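Putative oxidoreductase (Yersinia pestis, PDB 3KUX) is a putative oxidoreductase that probably binds NAD(P) through its Rossmann-fold domain. Local coordinates at residues A[212-217]-A[227-232]; A[176-181]-A[331-336]. All blocks are in the same frame, centred on the assembly; numbering follows the deposited sequence.

Contact 1: A[212-217]-A[227-232]; sequences VDYFHA and VLHSTV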
loop_
_atom_site.group_PDB
_atom_site.type_symbol
_atom_site.label_atom_id
_atom_site.label_comp_id
_atom_site.label_asym_id
_atom_site.label_seq_id
_atom_site.Cartn_x
_atom_site.Cartn_y
_atom_site.Cartn_z
ATOM N N VAL A 212 -14.620 12.379 4.946
ATOM C CA VAL A 212 -15.209 11.057 5.093
ATOM C C VAL A 212 -14.499 10.317 6.225
ATOM O O VAL A 212 -13.269 10.258 6.258
ATOM C CB VAL A 212 -15.101 10.242 3.791
ATOM C CG1 VAL A 212 -15.695 8.854 3.979
ATOM C CG2 VAL A 212 -15.795 10.971 2.651
ATOM N N ASP A 213 -15.276 9.774 7.159
ATOM C CA ASP A 213 -14.717 9.060 8.302
ATOM C C ASP A 213 -15.306 7.660 8.395
ATOM O O ASP A 213 -15.180 6.994 9.420
ATOM C CB ASP A 213 -14.986 9.825 9.601
ATOM C CG ASP A 213 -16.452 9.777 10.019
ATOM O OD1 ASP A 213 -17.163 8.837 9.603
ATOM O OD2 ASP A 213 -16.897 10.674 10.771
ATOM N N TYR A 214 -15.952 7.223 7.316
ATOM C CA TYR A 214 -16.600 5.919 7.260
ATOM C C TYR A 214 -16.773 5.500 5.808
ATOM O O TYR A 214 -17.129 6.320 4.961
ATOM C CB TYR A 214 -17.971 5.988 7.939
ATOM C CG TYR A 214 -18.870 4.778 7.707
ATOM C CD1 TYR A 214 -18.924 3.738 8.628
ATOM C CD2 TYR A 214 -19.676 4.690 6.579
ATOM C CE1 TYR A 214 -19.746 2.643 8.424
ATOM C CE2 TYR A 214 -20.500 3.601 6.367
ATOM C CZ TYR A 214 -20.533 2.579 7.290
ATOM O OH TYR A 214 -21.356 1.487 7.079
ATOM N N PHE A 215 -16.518 4.230 5.512
ATOM C CA PHE A 215 -16.836 3.703 4.185
ATOM C C PHE A 215 -17.088 2.207 4.198
ATOM O O PHE A 215 -16.421 1.458 4.910
ATOM C CB PHE A 215 -15.767 4.077 3.146
ATOM C CG PHE A 215 -14.533 3.222 3.186
ATOM C CD1 PHE A 215 -14.572 1.902 2.777
ATOM C CD2 PHE A 215 -13.320 3.754 3.596
ATOM C CE1 PHE A 215 -13.425 1.114 2.800
ATOM C CE2 PHE A 215 -12.169 2.973 3.622
ATOM C CZ PHE A 215 -12.223 1.653 3.222
ATOM N N HIS A 216 -18.064 1.788 3.401
ATOM C CA HIS A 216 -18.461 0.390 3.311
ATOM C C HIS A 216 -18.619 0.036 1.837
ATOM O O HIS A 216 -19.573 0.466 1.188
ATOM C CB HIS A 216 -19.776 0.191 4.068
ATOM C CG HIS A 216 -20.175 -1.240 4.237
ATOM N ND1 HIS A 216 -21.188 -1.821 3.506
ATOM C CD2 HIS A 216 -19.714 -2.203 5.072
ATOM C CE1 HIS A 216 -21.327 -3.083 3.874
ATOM N NE2 HIS A 216 -20.444 -3.340 4.822
ATOM N N ALA A 217 -17.668 -0.724 1.299
ATOM C CA ALA A 217 -17.660 -1.039 -0.133
ATOM C C ALA A 217 -17.982 -2.493 -0.393
ATOM O O ALA A 217 -17.468 -3.379 0.284
ATOM C CB ALA A 217 -16.318 -0.697 -0.745
ATOM N N VAL A 227 -16.307 -7.520 0.790
ATOM C CA VAL A 227 -16.711 -6.342 1.548
ATOM C C VAL A 227 -15.514 -5.642 2.174
ATOM O O VAL A 227 -14.806 -6.220 3.001
ATOM C CB VAL A 227 -17.745 -6.684 2.640
ATOM C CG1 VAL A 227 -18.023 -5.462 3.521
ATOM C CG2 VAL A 227 -19.031 -7.177 2.007
ATOM N N LEU A 228 -15.288 -4.394 1.772
ATOM C CA LEU A 228 -14.207 -3.594 2.331
ATOM C C LEU A 228 -14.822 -2.520 3.211
ATOM O O LEU A 228 -15.757 -1.845 2.793
ATOM C CB LEU A 228 -13.378 -2.947 1.219
ATOM C CG LEU A 228 -13.022 -3.808 0.008
ATOM C CD1 LEU A 228 -12.178 -3.011 -0.986
ATOM C CD2 LEU A 228 -12.308 -5.086 0.425
ATOM N N HIS A 229 -14.295 -2.349 4.417
ATOM C CA HIS A 229 -14.948 -1.495 5.395
ATOM C C HIS A 229 -13.953 -0.777 6.307
ATOM O O HIS A 229 -12.961 -1.358 6.743
ATOM C CB HIS A 229 -15.920 -2.339 6.238
ATOM C CG HIS A 229 -16.742 -1.539 7.201
ATOM N ND1 HIS A 229 -18.118 -1.499 7.149
ATOM C CD2 HIS A 229 -16.382 -0.745 8.238
ATOM C CE1 HIS A 229 -18.572 -0.715 8.112
ATOM N NE2 HIS A 229 -17.539 -0.244 8.786
ATOM N N SER A 230 -14.223 0.488 6.606
ATOM C CA SER A 230 -13.425 1.201 7.598
ATOM C C SER A 230 -14.261 2.214 8.380
ATOM O O SER A 230 -15.334 2.628 7.929
ATOM C CB SER A 230 -12.225 1.882 6.945
ATOM O OG SER A 230 -11.271 2.243 7.923
ATOM N N THR A 231 -13.763 2.608 9.549
ATOM C CA THR A 231 -14.475 3.542 10.416
ATOM C C THR A 231 -13.554 4.073 11.515
ATOM O O THR A 231 -12.578 3.419 11.876
ATOM C CB THR A 231 -15.693 2.863 11.067
ATOM O OG1 THR A 231 -16.418 3.816 11.853
ATOM C CG2 THR A 231 -15.246 1.717 11.962
ATOM N N VAL A 232 -13.869 5.255 12.046
ATOM C CA VAL A 232 -13.105 5.841 13.152
ATOM C C VAL A 232 -13.867 5.768 14.470
ATOM O O VAL A 232 -13.398 6.262 15.494
ATOM C CB VAL A 232 -12.731 7.316 12.890
ATOM C CG1 VAL A 232 -11.816 7.432 11.683
ATOM C CG2 VAL A 232 -13.988 8.174 12.715
#
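Asp-213 meets Val-232 at the open end of a two-stranded pairing: its CB lies 3.7 Å from Val-232 CG2, the two side chains standing roughly perpendicular, while its carbonyl O takes a weak bond from Val-232 N. The carboxylate serves the preceding loop, OD1 accepting from Leu-205 N and OD2 from Arg-206 N and the Ser-209 hydroxyl. Together with Tyr-214, Asp-213 faces Gly-203 in a classic beta bulge. The Tyr-214 ring then leans along the sheet to bring CE1 within 3.6 Å of His-229 CE1, the ring planes nearly perpendicular (88°) and the approach oblique. Phe-215 and Ser-230 form a hydrogen-bonded pair, Phe-215 N giving to Ser-230 O (3.1 Å) and Ser-230 N to Phe-215 O (2.9 Å). This is the antiparallel hairpin of strands 214-221 and 224-231, set in the large mixed sheet of the C-terminal alpha/beta domain. With CG between the backbone N and the carbonyl carbon (chi1 80°), the Phe-215 ring swings across to its neighbour, and Ser-230 CB sits over its face, 4.0 Å from the centroid, a CH-pi contact. The Ser-230 hydroxyl is bonded to Phe-155 O on the next strand. On the face that carries Tyr-214, His-216 joins the aromatic cluster, though how it meets His-229 is doubtful, the modelled atoms being too close; His-216 NE2 reaches Val-227 CG1 at 3.5 Å. Ala-217 closes the run with a second hydrogen-bonded pair: its N gives an almost straight bond to Leu-228 O (2.7 Å, 174°), and its O receives Leu-228 N.

Contact 2: A[176-181]-A[331-336]; sequences IWYDLG and ELIELG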
loop_
_atom_site.group_PDB
_atom_site.type_symbol
_atom_site.label_atom_id
_atom_site.label_comp_id
_atom_site.label_asym_id
_atom_site.label_seq_id
_atom_site.Cartn_x
_atom_site.Cartn_y
_atom_site.Cartn_z
ATOM N N ILE A 176 -10.997 9.062 4.486
ATOM C CA ILE A 176 -10.317 7.815 4.785
ATOM C C ILE A 176 -10.516 6.838 3.634
ATOM O O ILE A 176 -9.847 5.813 3.555
ATOM C CB ILE A 176 -10.818 7.190 6.104
ATOM C CG1 ILE A 176 -12.242 6.654 5.946
ATOM C CG2 ILE A 176 -10.761 8.205 7.229
ATOM C CD1 ILE A 176 -12.678 5.766 7.088
ATOM N N TRP A 177 -11.451 7.161 2.749
ATOM C CA TRP A 177 -11.647 6.371 1.545
ATOM C C TRP A 177 -10.438 6.578 0.641
ATOM O O TRP A 177 -9.965 5.641 0.007
ATOM C CB TRP A 177 -12.948 6.771 0.844
ATOM C CG TRP A 177 -13.125 6.192 -0.533
ATOM C CD1 TRP A 177 -13.147 6.880 -1.713
ATOM C CD2 TRP A 177 -13.306 4.807 -0.874
ATOM N NE1 TRP A 177 -13.326 6.012 -2.764
ATOM C CE2 TRP A 177 -13.431 4.735 -2.276
ATOM C CE3 TRP A 177 -13.377 3.623 -0.129
ATOM C CZ2 TRP A 177 -13.619 3.529 -2.946
ATOM C CZ3 TRP A 177 -13.566 2.427 -0.796
ATOM C CH2 TRP A 177 -13.682 2.388 -2.190
ATOM N N TYR A 178 -9.935 7.809 0.601
ATOM C CA TYR A 178 -8.725 8.119 -0.149
ATOM C C TYR A 178 -7.483 7.601 0.565
ATOM O O TYR A 178 -6.494 7.243 -0.077
ATOM C CB TYR A 178 -8.586 9.623 -0.384
ATOM C CG TYR A 178 -9.450 10.151 -1.501
ATOM C CD1 TYR A 178 -9.592 9.444 -2.686
ATOM C CD2 TYR A 178 -10.106 11.367 -1.384
ATOM C CE1 TYR A 178 -10.382 9.925 -3.717
ATOM C CE2 TYR A 178 -10.898 11.857 -2.409
ATOM C CZ TYR A 178 -11.032 11.132 -3.571
ATOM O OH TYR A 178 -11.817 11.614 -4.596
ATOM N N ASP A 179 -7.536 7.560 1.892
ATOM C CA ASP A 179 -6.379 7.153 2.682
ATOM C C ASP A 179 -6.231 5.633 2.820
ATOM O O ASP A 179 -5.123 5.109 2.771
ATOM C CB ASP A 179 -6.410 7.809 4.061
ATOM C CG ASP A 179 -5.129 7.581 4.835
ATOM O OD1 ASP A 179 -4.041 7.667 4.222
ATOM O OD2 ASP A 179 -5.204 7.316 6.055
ATOM N N LEU A 180 -7.342 4.927 2.982
ATOM C CA LEU A 180 -7.286 3.493 3.233
ATOM C C LEU A 180 -7.876 2.667 2.089
ATOM O O LEU A 180 -7.484 1.518 1.877
ATOM C CB LEU A 180 -7.969 3.158 4.563
ATOM C CG LEU A 180 -7.284 3.739 5.807
ATOM C CD1 LEU A 180 -8.145 3.588 7.052
ATOM C CD2 LEU A 180 -5.924 3.085 6.016
ATOM N N GLY A 181 -8.814 3.245 1.348
ATOM C CA GLY A 181 -9.377 2.549 0.200
ATOM C C GLY A 181 -8.323 1.863 -0.663
ATOM O O GLY A 181 -8.418 0.667 -0.944
ATOM N N GLU A 331 -8.701 3.919 -10.417
ATOM C CA GLU A 331 -9.968 3.953 -11.141
ATOM C C GLU A 331 -11.126 3.572 -10.232
ATOM O O GLU A 331 -12.196 4.182 -10.279
ATOM C CB GLU A 331 -9.934 3.000 -12.331
ATOM C CG GLU A 331 -9.095 3.478 -13.497
ATOM C CD GLU A 331 -8.995 2.439 -14.598
ATOM O OE1 GLU A 331 -9.923 1.612 -14.718
ATOM O OE2 GLU A 331 -7.988 2.450 -15.340
ATOM N N LEU A 332 -10.909 2.551 -9.412
ATOM C CA LEU A 332 -11.928 2.099 -8.480
ATOM C C LEU A 332 -12.161 3.113 -7.368
ATOM O O LEU A 332 -13.274 3.225 -6.841
ATOM C CB LEU A 332 -11.547 0.748 -7.881
ATOM C CG LEU A 332 -11.510 -0.410 -8.872
ATOM C CD1 LEU A 332 -11.427 -1.718 -8.119
ATOM C CD2 LEU A 332 -12.742 -0.382 -9.757
ATOM N N ILE A 333 -11.114 3.847 -7.002
ATOM C CA ILE A 333 -11.264 4.896 -6.006
ATOM C C ILE A 333 -12.248 5.929 -6.530
ATOM O O ILE A 333 -13.167 6.329 -5.828
ATOM C CB ILE A 333 -9.919 5.555 -5.644
ATOM C CG1 ILE A 333 -9.043 4.571 -4.877
ATOM C CG2 ILE A 333 -10.140 6.777 -4.772
ATOM C CD1 ILE A 333 -9.496 4.347 -3.443
ATOM N N GLU A 334 -12.071 6.343 -7.777
ATOM C CA GLU A 334 -12.991 7.299 -8.377
ATOM C C GLU A 334 -14.381 6.692 -8.529
ATOM O O GLU A 334 -15.390 7.352 -8.262
ATOM C CB GLU A 334 -12.475 7.788 -9.731
ATOM C CG GLU A 334 -11.317 8.773 -9.639
ATOM C CD GLU A 334 -11.175 9.627 -10.895
ATOM O OE1 GLU A 334 -11.982 9.451 -11.838
ATOM O OE2 GLU A 334 -10.257 10.476 -10.936
ATOM N N LEU A 335 -14.432 5.434 -8.961
ATOM C CA LEU A 335 -15.708 4.764 -9.170
ATOM C C LEU A 335 -16.476 4.668 -7.854
ATOM O O LEU A 335 -17.707 4.698 -7.843
ATOM C CB LEU A 335 -15.509 3.376 -9.788
ATOM C CG LEU A 335 -16.743 2.746 -10.451
ATOM C CD1 LEU A 335 -17.354 3.686 -11.487
ATOM C CD2 LEU A 335 -16.414 1.396 -11.085
ATOM N N GLY A 336 -15.745 4.563 -6.748
ATOM C CA GLY A 336 -16.360 4.540 -5.425
ATOM C C GLY A 336 -17.083 5.845 -5.155
ATOM O O GLY A 336 -18.228 5.847 -4.691
#
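Trp-177 and Ile-333 bridge two helical segments that run roughly antiparallel, at 150°, with axes 10.7 Å apart at their closest, a separation wide enough for large side chains to lie between the backbones. The indole lies between the two segments. With CG anti to the backbone N (chi1 170°), Trp-177 extends toward 331-336 and offers NE1 to the carbonyl of Ile-333; the bond is 3.1 Å from NE1 to O and nearly straight, at 164°. The acceptor lies nearly in the indole plane, and the donor arrives in the carbonyl plane on a lone pair. A buried N-H is thereby satisfied by a helix carbonyl that also receives a weak bond from Gly-336 N. The six-membered ring also nears the second helix, Trp-177 CZ2 lying 3.8 Å from Gly-336 CA. These helices, 176-192 and 323-342, belong to the C-terminal alpha/beta domain and pack as a layer beside its mixed sheet; Phe-215 of that sheet meets the Trp-177 ring edge-to-face. Ile-333 runs alongside the indole, pointing the other way, and its two branches part. Ile-333 CD1 lies over one indole face, displaced toward its rim, 4.1 Å from Trp-177 CE2, and ends near the first helix's backbone, 3.7 Å from Trp-177 O and 3.9 Å from Gly-181 C. Ile-333 CG2 goes instead to the edge of the Tyr-178 ring, near its plane, beside Tyr-178 CD1 and CE1. Past Gly-181, Pro-182 and Leu-185 continue the apolar surface against which Ile-333 rests.

Overall arrangement
From the N terminus the chain first builds the Rossmann-type domain and then enters the C-terminal alpha/beta domain, where both contacts lie. Helix 176-192 supplies the first half of contact 2. Strand 197-203 follows, then the hairpin 214-221/224-231, whose two arms close the short loop of contact 1. Some hundred residues later helix 323-342 returns to complete contact 2, so contact 1 is nested wholly inside the long loop that contact 2 closes. Their centres are 10 Å apart and they touch directly: Ile-176 CD1 packs against Asp-213, Leu-180 on Ser-230, and Val-212 O probably accepts a hydrogen bond from Ile-176 N, joining the helical layer to the sheet.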